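Local coordinates for putative C39-like peptidase (Bacillus anthracis, PDB 3ERV), which is of unknown function but, as a C39-like member of the papain-like (CA) peptidase clan, probably cleaves peptides as a cysteine peptidase, at residues S35-I40 / Y191-L196; E51-A56 / V66-L71; A62-D67 / K118-K123; G142-I147 / I221-R226. One frame throughout, in Å; residues are numbered along the deposited sequence.

Interaction 1: S35-I40 / Y191-L196; sequences SNVPFI and YIRDPL. With EDO (1,2-ethanediol), chain C.
Arg-193 reaches the backbone of Val-37 through a side chain that starts beside its own backbone N (chi1 -70°), bends at chi2 (-88°) and then runs extended to the guanidinium. The contact ties the loop 35-40, which leads toward helix 50-61, to the end of strand 189-193 in the main antiparallel sheet, consistent with the papain-like fold expected of this clan. Arg-193 grips Val-37 O side-on with NE and NH2. Each nitrogen lies 2.9 Å from Val-37 O, and both N-H bonds are bent. The carbonyl oxygen lies in the guanidinium plane. From the oxygen's side, NH2 sits in the carbonyl plane, whereas NE stands above it. Two bonds to one atom fix the rotation of the guanidinium, and NH1 has a weak bond to Leu-200 O.

Phe-39 CB lies 3.9 Å from Arg-193 CD. Arg-193 CD meets the Phe-39 ring at its edge, and the ring and guanidinium planes stand 83° apart. Asp-194 points the other way. Its OD1 is hydrogen-bonded to His-178 NE2, consistent with a Cys-His-Asp triad completed by Cys-50. The same OD1 accepts from Leu-196 N, an Asx turn. A 1,2-ethanediol, probably from the crystallisation liquor, donates from O1 to Ser-35 O. Beyond the strand, Pro-195 CA makes a C-H...O contact with Ile-40 O at 3.6 Å, at the end of the 35-40 loop.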
loop_
_atom_site.group_PDB
_atom_site.type_symbol
_atom_site.label_atom_id
_atom_site.label_comp_id
_atom_site.label_asym_id
_atom_site.label_seq_id
_atom_site.Cartn_x
_atom_site.Cartn_y
_atom_site.Cartn_z
ATOM N N SER A 35 -3.101 16.700 6.342
ATOM C CA SER A 35 -3.817 17.104 5.156
ATOM C C SER A 35 -2.873 17.640 4.076
ATOM O O SER A 35 -3.289 17.854 2.948
ATOM C CB SER A 35 -4.894 18.126 5.541
ATOM O OG SER A 35 -4.303 19.266 6.146
ATOM N N ASN A 36 -1.586 17.802 4.388
ATOM C CA ASN A 36 -0.641 18.267 3.349
ATOM C C ASN A 36 0.263 17.212 2.741
ATOM O O ASN A 36 1.242 17.522 2.003
ATOM C CB ASN A 36 0.128 19.539 3.775
ATOM C CG ASN A 36 -0.763 20.774 3.722
ATOM O OD1 ASN A 36 -1.919 20.689 3.246
ATOM N ND2 ASN A 36 -0.236 21.933 4.145
ATOM N N VAL A 37 -0.076 15.964 3.035
ATOM C CA VAL A 37 0.503 14.830 2.322
ATOM C C VAL A 37 0.149 15.080 0.847
ATOM O O VAL A 37 -1.015 15.299 0.514
ATOM C CB VAL A 37 -0.097 13.456 2.849
ATOM C CG1 VAL A 37 0.255 12.265 1.909
ATOM C CG2 VAL A 37 0.328 13.221 4.325
ATOM N N PRO A 38 1.160 15.050 -0.039
ATOM C CA PRO A 38 0.918 15.331 -1.472
ATOM C C PRO A 38 -0.084 14.343 -2.100
ATOM O O PRO A 38 -0.214 13.231 -1.652
ATOM C CB PRO A 38 2.319 15.154 -2.119
ATOM C CG PRO A 38 3.271 15.323 -1.060
ATOM C CD PRO A 38 2.593 14.917 0.284
ATOM N N PHE A 39 -0.804 14.769 -3.134
ATOM C CA PHE A 39 -1.814 13.929 -3.740
ATOM C C PHE A 39 -1.322 13.574 -5.134
ATOM O O PHE A 39 -1.007 14.458 -5.927
ATOM C CB PHE A 39 -3.198 14.663 -3.742
ATOM C CG PHE A 39 -4.210 14.098 -4.730
ATOM C CD1 PHE A 39 -5.016 13.053 -4.401
ATOM C CD2 PHE A 39 -4.351 14.672 -6.002
ATOM C CE1 PHE A 39 -5.951 12.541 -5.343
ATOM C CE2 PHE A 39 -5.276 14.182 -6.933
ATOM C CZ PHE A 39 -6.074 13.110 -6.599
ATOM N N ILE A 40 -1.256 12.268 -5.413
ATOM C CA ILE A 40 -0.935 11.719 -6.748
ATOM C C ILE A 40 -1.955 10.630 -7.172
ATOM O O ILE A 40 -2.472 9.864 -6.340
ATOM C CB ILE A 40 0.501 11.106 -6.781
ATOM C CG1 ILE A 40 1.500 12.065 -6.111
ATOM C CG2 ILE A 40 0.946 10.843 -8.263
ATOM C CD1 ILE A 40 2.906 11.471 -5.858
ATOM N N TYR A 191 -9.087 8.734 7.178
ATOM C CA TYR A 191 -8.907 9.631 6.051
ATOM C C TYR A 191 -7.717 9.133 5.215
ATOM O O TYR A 191 -6.642 8.845 5.761
ATOM C CB TYR A 191 -8.676 11.058 6.576
ATOM C CG TYR A 191 -9.874 11.566 7.349
ATOM C CD1 TYR A 191 -10.874 12.295 6.708
ATOM C CD2 TYR A 191 -10.017 11.300 8.709
ATOM C CE1 TYR A 191 -11.993 12.748 7.402
ATOM C CE2 TYR A 191 -11.136 11.746 9.423
ATOM C CZ TYR A 191 -12.116 12.469 8.762
ATOM O OH TYR A 191 -13.221 12.925 9.450
ATOM N N ILE A 192 -7.907 9.005 3.905
ATOM C CA ILE A 192 -6.857 8.434 3.082
ATOM C C ILE A 192 -6.540 9.270 1.847
ATOM O O ILE A 192 -7.331 10.137 1.439
ATOM C CB ILE A 192 -7.227 7.006 2.637
ATOM C CG1 ILE A 192 -8.460 7.054 1.724
ATOM C CG2 ILE A 192 -7.456 6.089 3.864
ATOM C CD1 ILE A 192 -8.934 5.700 1.266
ATOM N N ARG A 193 -5.368 8.995 1.264
ATOM C CA ARG A 193 -5.065 9.328 -0.143
ATOM C C ARG A 193 -5.195 8.039 -0.959
ATOM O O ARG A 193 -4.484 7.051 -0.717
ATOM C CB ARG A 193 -3.640 9.900 -0.293
ATOM C CG ARG A 193 -3.453 11.273 0.303
ATOM C CD ARG A 193 -3.791 12.417 -0.644
ATOM N NE ARG A 193 -3.413 13.643 0.058
ATOM C CZ ARG A 193 -4.244 14.449 0.703
ATOM N NH1 ARG A 193 -5.565 14.195 0.687
ATOM N NH2 ARG A 193 -3.745 15.517 1.348
ATOM N N ASP A 194 -6.119 8.040 -1.909
ATOM C CA ASP A 194 -6.366 6.881 -2.748
ATOM C C ASP A 194 -5.949 7.193 -4.191
ATOM O O ASP A 194 -6.600 8.027 -4.855
ATOM C CB ASP A 194 -7.855 6.561 -2.685
ATOM C CG ASP A 194 -8.205 5.291 -3.406
ATOM O OD1 ASP A 194 -7.553 4.957 -4.430
ATOM O OD2 ASP A 194 -9.139 4.619 -2.909
ATOM N N PRO A 195 -4.875 6.527 -4.684
ATOM C CA PRO A 195 -4.306 6.825 -6.003
ATOM C C PRO A 195 -5.270 6.560 -7.170
ATOM O O PRO A 195 -4.986 6.959 -8.295
ATOM C CB PRO A 195 -3.058 5.911 -6.095
ATOM C CG PRO A 195 -3.262 4.842 -5.058
ATOM C CD PRO A 195 -4.190 5.400 -3.999
ATOM N N LEU A 196 -6.399 5.910 -6.894
ATOM C CA LEU A 196 -7.461 5.751 -7.877
ATOM C C LEU A 196 -8.670 6.678 -7.689
ATOM O O LEU A 196 -9.623 6.583 -8.448
ATOM C CB LEU A 196 -7.976 4.332 -7.862
ATOM C CG LEU A 196 -7.159 3.334 -8.693
ATOM C CD1 LEU A 196 -7.734 1.931 -8.480
ATOM C CD2 LEU A 196 -7.176 3.725 -10.163
HETATM C C1 EDO C . -3.546 18.839 -0.267
HETATM O O1 EDO C . -3.450 19.768 0.835
HETATM C C2 EDO C . -2.259 18.008 -0.414
HETATM O O2 EDO C . -1.462 18.445 -1.516
#

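Interaction 2: E51-A56 / V66-L71; sequences EVTSLA and VDKMKL
Leu-71 fills the space between Val-52 and Ala-56 on the facing helix. Its CG lies anti to the carbonyl carbon (chi1 -64°) and its chi2 is near 180°, which carries CD1 onto the backbone of helix 50-61. There CD1 is 3.5 Å from Ala-56 N and 3.6 Å from Ala-56 CB. Val-52 meets Leu-71 CB to CB at 3.9 Å. Its CG1 lies against Leu-71 O, and CG2 against Lys-68 O.

Lys-68 holds CG in the crowded position between its backbone N and carbonyl carbon (chi1 77°), and is extended beyond. Its CB and CD therefore run alongside Thr-53, each 3.9 Å from Thr-53 OG1. That hydroxyl is hydrogen-bonded to Gly-49 O, just before the helix begins. The ammonium end of Lys-68 leads away to a salt bridge with Glu-45 and a bond to Gln-41 O. Asp-67 is the N-cap of helix 68-74; its OD1 accepts from Lys-70 N at 3.1 Å.

Helix 50-61 starts at Cys-50, the probable nucleophile of a papain-like peptidase, and helix 68-74 packs on its flank. No hydrogen bond joins the two segments. Apolar contact holds the helices here, while the Thr-53 hydroxyl and Lys-68 ammonium are bonded outside both segments.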
loop_
_atom_site.group_PDB
_atom_site.type_symbol
_atom_site.label_atom_id
_atom_site.label_comp_id
_atom_site.label_asym_id
_atom_site.label_seq_id
_atom_site.Cartn_x
_atom_site.Cartn_y
_atom_site.Cartn_z
ATOM N N GLU A 51 0.308 0.672 -5.314
ATOM C CA GLU A 51 1.397 0.614 -4.311
ATOM C C GLU A 51 2.547 1.609 -4.510
ATOM O O GLU A 51 2.984 2.305 -3.549
ATOM C CB GLU A 51 1.962 -0.809 -4.234
ATOM C CG GLU A 51 0.912 -1.897 -4.034
ATOM C CD GLU A 51 0.437 -2.639 -5.289
ATOM O OE1 GLU A 51 0.597 -2.133 -6.420
ATOM O OE2 GLU A 51 -0.179 -3.745 -5.128
ATOM N N VAL A 52 3.070 1.685 -5.728
ATOM C CA VAL A 52 4.185 2.608 -5.945
ATOM C C VAL A 52 3.720 4.075 -5.872
ATOM O O VAL A 52 4.505 4.973 -5.533
ATOM C CB VAL A 52 4.992 2.342 -7.256
ATOM C CG1 VAL A 52 5.648 0.924 -7.252
ATOM C CG2 VAL A 52 4.158 2.595 -8.561
ATOM N N THR A 53 2.465 4.322 -6.225
ATOM C CA THR A 53 1.949 5.697 -6.195
ATOM C C THR A 53 1.740 6.180 -4.756
ATOM O O THR A 53 2.070 7.335 -4.459
ATOM C CB THR A 53 0.658 5.859 -7.059
ATOM O OG1 THR A 53 0.942 5.465 -8.409
ATOM C CG2 THR A 53 0.203 7.306 -7.086
ATOM N N SER A 54 1.185 5.310 -3.877
ATOM C CA SER A 54 1.081 5.578 -2.426
ATOM C C SER A 54 2.464 5.763 -1.767
ATOM O O SER A 54 2.687 6.654 -0.917
ATOM C CB SER A 54 0.358 4.421 -1.706
ATOM O OG SER A 54 -1.013 4.255 -2.155
ATOM N N LEU A 55 3.379 4.889 -2.156
ATOM C CA LEU A 55 4.729 5.007 -1.724
ATOM C C LEU A 55 5.327 6.348 -2.174
ATOM O O LEU A 55 5.989 6.988 -1.381
ATOM C CB LEU A 55 5.595 3.816 -2.197
ATOM C CG LEU A 55 7.034 3.923 -1.625
ATOM C CD1 LEU A 55 7.044 3.825 -0.073
ATOM C CD2 LEU A 55 7.989 2.861 -2.279
ATOM N N ALA A 56 5.073 6.776 -3.414
ATOM C CA ALA A 56 5.560 8.069 -3.871
ATOM C C ALA A 56 5.086 9.267 -3.011
ATOM O O ALA A 56 5.893 10.084 -2.541
ATOM C CB ALA A 56 5.257 8.271 -5.394
ATOM N N VAL A 66 10.973 12.312 -5.708
ATOM C CA VAL A 66 10.805 11.069 -6.432
ATOM C C VAL A 66 9.412 11.072 -7.059
ATOM O O VAL A 66 8.526 11.777 -6.584
ATOM C CB VAL A 66 11.019 9.831 -5.493
ATOM C CG1 VAL A 66 9.898 9.740 -4.411
ATOM C CG2 VAL A 66 11.159 8.512 -6.342
ATOM N N ASP A 67 9.230 10.369 -8.159
ATOM C CA ASP A 67 7.893 10.274 -8.717
ATOM C C ASP A 67 7.505 8.806 -8.891
ATOM O O ASP A 67 8.355 7.919 -8.809
ATOM C CB ASP A 67 7.785 11.010 -10.041
ATOM C CG ASP A 67 8.650 10.397 -11.095
ATOM O OD1 ASP A 67 8.322 9.364 -11.682
ATOM O OD2 ASP A 67 9.702 10.958 -11.355
ATOM N N LYS A 68 6.220 8.573 -9.129
ATOM C CA LYS A 68 5.683 7.243 -9.278
ATOM C C LYS A 68 6.310 6.426 -10.427
ATOM O O LYS A 68 6.344 5.205 -10.333
ATOM C CB LYS A 68 4.170 7.312 -9.459
ATOM C CG LYS A 68 3.729 7.745 -10.869
ATOM C CD LYS A 68 2.228 8.188 -10.858
ATOM C CE LYS A 68 1.723 8.333 -12.280
ATOM N NZ LYS A 68 0.555 9.231 -12.404
ATOM N N MET A 69 6.768 7.076 -11.504
ATOM C CA MET A 69 7.360 6.360 -12.637
ATOM C C MET A 69 8.727 5.771 -12.282
ATOM O O MET A 69 9.099 4.664 -12.712
ATOM C CB MET A 69 7.484 7.278 -13.886
ATOM C CG MET A 69 6.113 7.936 -14.360
ATOM S SD MET A 69 4.909 6.647 -14.737
ATOM C CE MET A 69 5.894 5.652 -15.896
ATOM N N LYS A 70 9.510 6.511 -11.510
ATOM C CA LYS A 70 10.803 5.977 -11.092
ATOM C C LYS A 70 10.584 4.786 -10.158
ATOM O O LYS A 70 11.248 3.767 -10.248
ATOM C CB LYS A 70 11.651 7.075 -10.410
ATOM C CG LYS A 70 13.043 6.591 -9.981
ATOM C CD LYS A 70 14.108 7.685 -10.317
ATOM C CE LYS A 70 15.536 7.346 -9.851
ATOM N NZ LYS A 70 15.659 7.289 -8.360
ATOM N N LEU A 71 9.614 4.904 -9.264
ATOM C CA LEU A 71 9.344 3.829 -8.317
ATOM C C LEU A 71 8.788 2.591 -9.040
ATOM O O LEU A 71 9.073 1.423 -8.645
ATOM C CB LEU A 71 8.358 4.290 -7.217
ATOM C CG LEU A 71 8.927 5.420 -6.331
ATOM C CD1 LEU A 71 7.877 5.807 -5.305
ATOM C CD2 LEU A 71 10.220 4.978 -5.611
#

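Interaction 3: A62-D67 / K118-K123; sequences AGITVD and KYLPNK
Ile-64 packs against Tyr-119 and Leu-120, joining the loop that links helices 50-61 and 68-74 to the end of helix 109-119. The loop opens with a Schellman motif, in which Gly-63 takes a positive phi (106°) as helix 50-61 ends.

The contact between the segments is apolar. Ile-64 spreads its two branches over two partners. CG2, anti to the backbone N, comes obliquely to the ring at Tyr-119 CD1, 3.5 Å away. The other branch, bent at chi2 (-62°), brings CD1 to 3.7 Å from Leu-120 CD2. Val-66 CG2 approaches the far part of the same tyrosine and lies 3.8 Å from Tyr-119 CZ. Ala-62 CB meets the other methyl of leucine, Leu-120 CD1, at 4.0 Å. Leu-59 of helix 50-61 also touches Val-66, Tyr-119 and Leu-120.

Polar bonds lie around this patch. The hydroxyl of Tyr-119 is hydrogen-bonded to Glu-74 and Lys-70 of helix 68-74. These partners fix the outer end of the ring while Ile-64 and Val-66 pack against the ring. Lys-118 NZ adds a weak bond to Tyr-119 OH at 3.3 Å. Past the helix, a tight turn is closed by Lys-123 N, which donates to Leu-120 O at 3.1 Å.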
loop_
_atom_site.group_PDB
_atom_site.type_symbol
_atom_site.label_atom_id
_atom_site.label_comp_id
_atom_site.label_asym_id
_atom_site.label_seq_id
_atom_site.Cartn_x
_atom_site.Cartn_y
_atom_site.Cartn_z
ATOM N N ALA A 62 7.968 12.758 3.190
ATOM C CA ALA A 62 9.181 12.566 3.987
ATOM C C ALA A 62 10.375 13.423 3.505
ATOM O O ALA A 62 11.417 13.419 4.145
ATOM C CB ALA A 62 9.554 11.092 4.025
ATOM N N GLY A 63 10.237 14.151 2.387
ATOM C CA GLY A 63 11.319 14.996 1.941
ATOM C C GLY A 63 12.104 14.490 0.735
ATOM O O GLY A 63 13.066 15.124 0.308
ATOM N N ILE A 64 11.699 13.354 0.160
ATOM C CA ILE A 64 12.445 12.791 -0.974
ATOM C C ILE A 64 11.878 13.310 -2.302
ATOM O O ILE A 64 10.645 13.307 -2.487
ATOM C CB ILE A 64 12.385 11.231 -0.978
ATOM C CG1 ILE A 64 12.785 10.670 0.400
ATOM C CG2 ILE A 64 13.209 10.654 -2.191
ATOM C CD1 ILE A 64 14.228 11.010 0.815
ATOM N N THR A 65 12.752 13.739 -3.217
ATOM C CA THR A 65 12.326 14.027 -4.584
ATOM C C THR A 65 12.183 12.688 -5.346
ATOM O O THR A 65 13.159 11.994 -5.594
ATOM C CB THR A 65 13.362 14.913 -5.324
ATOM O OG1 THR A 65 13.481 16.151 -4.624
ATOM C CG2 THR A 65 12.958 15.190 -6.846
ATOM N N VAL A 66 10.973 12.312 -5.708
ATOM C CA VAL A 66 10.805 11.069 -6.432
ATOM C C VAL A 66 9.412 11.072 -7.059
ATOM O O VAL A 66 8.526 11.777 -6.584
ATOM C CB VAL A 66 11.019 9.831 -5.493
ATOM C CG1 VAL A 66 9.898 9.740 -4.411
ATOM C CG2 VAL A 66 11.159 8.512 -6.342
ATOM N N ASP A 67 9.230 10.369 -8.159
ATOM C CA ASP A 67 7.893 10.274 -8.717
ATOM C C ASP A 67 7.505 8.806 -8.891
ATOM O O ASP A 67 8.355 7.919 -8.809
ATOM C CB ASP A 67 7.785 11.010 -10.041
ATOM C CG ASP A 67 8.650 10.397 -11.095
ATOM O OD1 ASP A 67 8.322 9.364 -11.682
ATOM O OD2 ASP A 67 9.702 10.958 -11.355
ATOM N N LYS A 118 15.523 2.061 -0.052
ATOM C CA LYS A 118 16.438 2.622 -1.015
ATOM C C LYS A 118 16.512 4.138 -0.779
ATOM O O LYS A 118 17.583 4.760 -0.856
ATOM C CB LYS A 118 15.972 2.347 -2.453
ATOM C CG LYS A 118 16.992 2.766 -3.510
ATOM C CD LYS A 118 16.449 2.779 -4.961
ATOM C CE LYS A 118 17.457 3.415 -5.929
ATOM N NZ LYS A 118 17.128 4.861 -6.173
ATOM N N TYR A 119 15.361 4.730 -0.480
ATOM C CA TYR A 119 15.272 6.179 -0.385
ATOM C C TYR A 119 15.374 6.693 1.064
ATOM O O TYR A 119 15.760 7.833 1.280
ATOM C CB TYR A 119 13.952 6.657 -1.006
ATOM C CG TYR A 119 13.966 6.542 -2.476
ATOM C CD1 TYR A 119 14.444 7.588 -3.265
ATOM C CD2 TYR A 119 13.565 5.361 -3.106
ATOM C CE1 TYR A 119 14.486 7.450 -4.615
ATOM C CE2 TYR A 119 13.607 5.237 -4.456
ATOM C CZ TYR A 119 14.059 6.273 -5.193
ATOM O OH TYR A 119 14.096 6.131 -6.540
ATOM N N LEU A 120 14.994 5.865 2.024
ATOM C CA LEU A 120 15.079 6.210 3.447
ATOM C C LEU A 120 15.796 5.077 4.239
ATOM O O LEU A 120 15.182 4.397 5.091
ATOM C CB LEU A 120 13.673 6.432 4.006
ATOM C CG LEU A 120 12.834 7.593 3.428
ATOM C CD1 LEU A 120 11.380 7.482 3.963
ATOM C CD2 LEU A 120 13.444 8.951 3.761
ATOM N N PRO A 121 17.084 4.842 3.929
ATOM C CA PRO A 121 17.764 3.665 4.513
ATOM C C PRO A 121 17.739 3.646 6.025
ATOM O O PRO A 121 17.694 2.572 6.635
ATOM C CB PRO A 121 19.196 3.768 3.990
ATOM C CG PRO A 121 19.339 5.179 3.444
ATOM C CD PRO A 121 17.948 5.592 3.004
ATOM N N ASN A 122 17.694 4.817 6.638
ATOM C CA ASN A 122 17.722 4.858 8.092
ATOM C C ASN A 122 16.415 5.247 8.776
ATOM O O ASN A 122 16.356 5.267 10.011
ATOM C CB ASN A 122 18.859 5.785 8.497
ATOM C CG ASN A 122 20.171 5.307 7.906
ATOM O OD1 ASN A 122 20.507 4.122 8.059
ATOM N ND2 ASN A 122 20.863 6.173 7.151
ATOM N N LYS A 123 15.368 5.548 7.993
ATOM C CA LYS A 123 14.049 5.943 8.568
ATOM C C LYS A 123 12.862 5.058 8.194
ATOM O O LYS A 123 11.853 5.032 8.882
ATOM C CB LYS A 123 13.718 7.382 8.168
ATOM C CG LYS A 123 14.759 8.375 8.569
ATOM C CD LYS A 123 14.302 9.772 8.270
ATOM C CE LYS A 123 15.442 10.758 8.493
ATOM N NZ LYS A 123 14.994 12.183 8.439
#

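Interaction 4: G142-I147 / I221-R226; sequences GQPVVI and ISYVKR
Val-146 and Ile-221 form an antiparallel hydrogen-bonded pair. Val-146 N donates to Ile-221 O at 2.8 Å, and Ile-221 N donates to Val-146 O at 2.9 Å. The side chains of this pair lie on one face of the sheet, where Val-146 meets Ser-54 and Met-58 of helix 50-61.

Next to the pair, Ser-222 has OG anti to its backbone N (chi1 -173°) and donates to Pro-144 O at 2.8 Å, from above the carbonyl plane. The same hydroxyl is bonded to Ser-138 of helix 132-140.

Gln-143 lays its CG over one face of Tyr-223, 3.8 Å from the ring centroid, a CH-pi contact offset toward the rim. Pro-144 CD approaches the ring obliquely, 3.9 Å from Tyr-223 CE2. The tyrosine hydroxyl shares a water with Gly-142 O, though the latter bond is weak.

Farther out, Lys-225 NZ bonds Ala-141 O at the end of helix 132-140. Gly-142 ends that helix in a Schellman motif, with positive phi. Helix 50-61 covers the face that holds Val-146. Helix 132-140 lies against Val-145, whose side chain is on the other face. The strand pair belongs to the central antiparallel sheet, consistent with the papain-like fold expected of this clan.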
loop_
_atom_site.group_PDB
_atom_site.type_symbol
_atom_site.label_atom_id
_atom_site.label_comp_id
_atom_site.label_asym_id
_atom_site.label_seq_id
_atom_site.Cartn_x
_atom_site.Cartn_y
_atom_site.Cartn_z
ATOM N N GLY A 142 2.850 12.290 13.064
ATOM C CA GLY A 142 3.120 13.094 11.877
ATOM C C GLY A 142 3.614 12.308 10.674
ATOM O O GLY A 142 4.000 12.893 9.642
ATOM N N GLN A 143 3.639 10.983 10.796
ATOM C CA GLN A 143 4.097 10.113 9.688
ATOM C C GLN A 143 2.943 9.275 9.111
ATOM O O GLN A 143 2.428 8.371 9.783
ATOM C CB GLN A 143 5.262 9.187 10.100
ATOM C CG GLN A 143 6.588 9.916 10.349
ATOM C CD GLN A 143 6.467 10.812 11.536
ATOM O OE1 GLN A 143 6.108 10.357 12.639
ATOM N NE2 GLN A 143 6.708 12.103 11.332
ATOM N N PRO A 144 2.554 9.569 7.867
ATOM C CA PRO A 144 1.475 8.803 7.210
ATOM C C PRO A 144 1.944 7.369 6.892
ATOM O O PRO A 144 3.161 7.068 6.929
ATOM C CB PRO A 144 1.219 9.590 5.912
ATOM C CG PRO A 144 2.567 10.206 5.553
ATOM C CD PRO A 144 3.275 10.462 6.925
ATOM N N VAL A 145 1.001 6.486 6.597
ATOM C CA VAL A 145 1.317 5.065 6.511
ATOM C C VAL A 145 0.748 4.492 5.196
ATOM O O VAL A 145 -0.427 4.663 4.912
ATOM C CB VAL A 145 0.700 4.316 7.742
ATOM C CG1 VAL A 145 1.066 2.788 7.761
ATOM C CG2 VAL A 145 1.082 5.045 9.032
ATOM N N VAL A 146 1.583 3.826 4.409
ATOM C CA VAL A 146 1.118 3.154 3.230
ATOM C C VAL A 146 0.514 1.800 3.645
ATOM O O VAL A 146 1.150 1.023 4.377
ATOM C CB VAL A 146 2.264 2.944 2.245
ATOM C CG1 VAL A 146 1.815 2.056 1.027
ATOM C CG2 VAL A 146 2.846 4.296 1.822
ATOM N N ILE A 147 -0.712 1.517 3.197
ATOM C CA ILE A 147 -1.357 0.274 3.620
ATOM C C ILE A 147 -1.922 -0.572 2.470
ATOM O O ILE A 147 -2.448 -0.048 1.485
ATOM C CB ILE A 147 -2.427 0.516 4.714
ATOM C CG1 ILE A 147 -3.621 1.232 4.111
ATOM C CG2 ILE A 147 -1.855 1.284 5.961
ATOM C CD1 ILE A 147 -4.767 0.287 3.825
ATOM N N ILE A 221 3.576 0.148 5.706
ATOM C CA ILE A 221 4.929 0.703 5.619
ATOM C C ILE A 221 4.867 2.181 6.050
ATOM O O ILE A 221 3.968 2.923 5.649
ATOM C CB ILE A 221 5.494 0.671 4.173
ATOM C CG1 ILE A 221 5.596 -0.752 3.599
ATOM C CG2 ILE A 221 6.829 1.445 4.059
ATOM C CD1 ILE A 221 6.325 -1.658 4.490
ATOM N N SER A 222 5.841 2.623 6.824
ATOM C CA SER A 222 5.927 4.049 7.119
ATOM C C SER A 222 7.390 4.457 7.248
ATOM O O SER A 222 8.282 3.794 6.686
ATOM C CB SER A 222 5.127 4.406 8.389
ATOM O OG SER A 222 5.079 5.828 8.581
ATOM N N TYR A 223 7.649 5.545 7.966
ATOM C CA TYR A 223 9.016 5.896 8.283
ATOM C C TYR A 223 9.001 6.632 9.635
ATOM O O TYR A 223 7.936 7.004 10.151
ATOM C CB TYR A 223 9.631 6.775 7.163
ATOM C CG TYR A 223 8.861 8.094 6.998
ATOM C CD1 TYR A 223 9.311 9.279 7.596
ATOM C CD2 TYR A 223 7.642 8.133 6.300
ATOM C CE1 TYR A 223 8.579 10.474 7.471
ATOM C CE2 TYR A 223 6.911 9.308 6.160
ATOM C CZ TYR A 223 7.376 10.480 6.741
ATOM O OH TYR A 223 6.630 11.665 6.603
ATOM N N VAL A 224 10.182 6.861 10.204
ATOM C CA VAL A 224 10.258 7.630 11.439
ATOM C C VAL A 224 11.010 8.965 11.247
ATOM O O VAL A 224 11.881 9.100 10.362
ATOM C CB VAL A 224 10.853 6.775 12.596
ATOM C CG1 VAL A 224 9.907 5.611 12.917
ATOM C CG2 VAL A 224 12.241 6.252 12.226
ATOM N N LYS A 225 10.662 9.954 12.062
ATOM C CA LYS A 225 11.283 11.297 11.972
ATOM C C LYS A 225 12.810 11.318 11.955
ATOM O O LYS A 225 13.421 12.023 11.138
ATOM C CB LYS A 225 10.809 12.174 13.115
ATOM C CG LYS A 225 9.741 13.139 12.731
ATOM C CD LYS A 225 9.379 13.988 13.944
ATOM C CE LYS A 225 8.094 14.783 13.712
ATOM N NZ LYS A 225 6.914 13.929 13.351
ATOM N N ARG A 226 13.435 10.552 12.853
ATOM C CA ARG A 226 14.895 10.608 12.993
ATOM C C ARG A 226 15.597 9.286 12.719
ATOM O O ARG A 226 15.060 8.228 13.034
ATOM C CB ARG A 226 15.267 11.084 14.395
HETATM O O HOH W 1 7.264 13.691 8.889
#

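Overall arrangement
Interactions 1 and 4 reach the same antiparallel sheet, with centres about 14 Å apart, and touch where Val-37 meets Pro-144. Interactions 2 and 3 lie on the helical side and share Val-66 and Asp-67; their centres are about 11 Å apart. Both are nested within the chain loop closed by interaction 1. Interaction 4 crosses interaction 1 along the sequence and follows interactions 2 and 3. Helix 50-61 connects the parts: Thr-53 packs on Pro-195, and Ser-54 on Val-146. A probable backbone hydrogen bond from Val-224 N to Lys-123 O joins interactions 3 and 4, whose centres are about 11 Å apart. The helix starting at Cys-50 is thus set against the sheet carrying His-178, consistent with a papain-like active site.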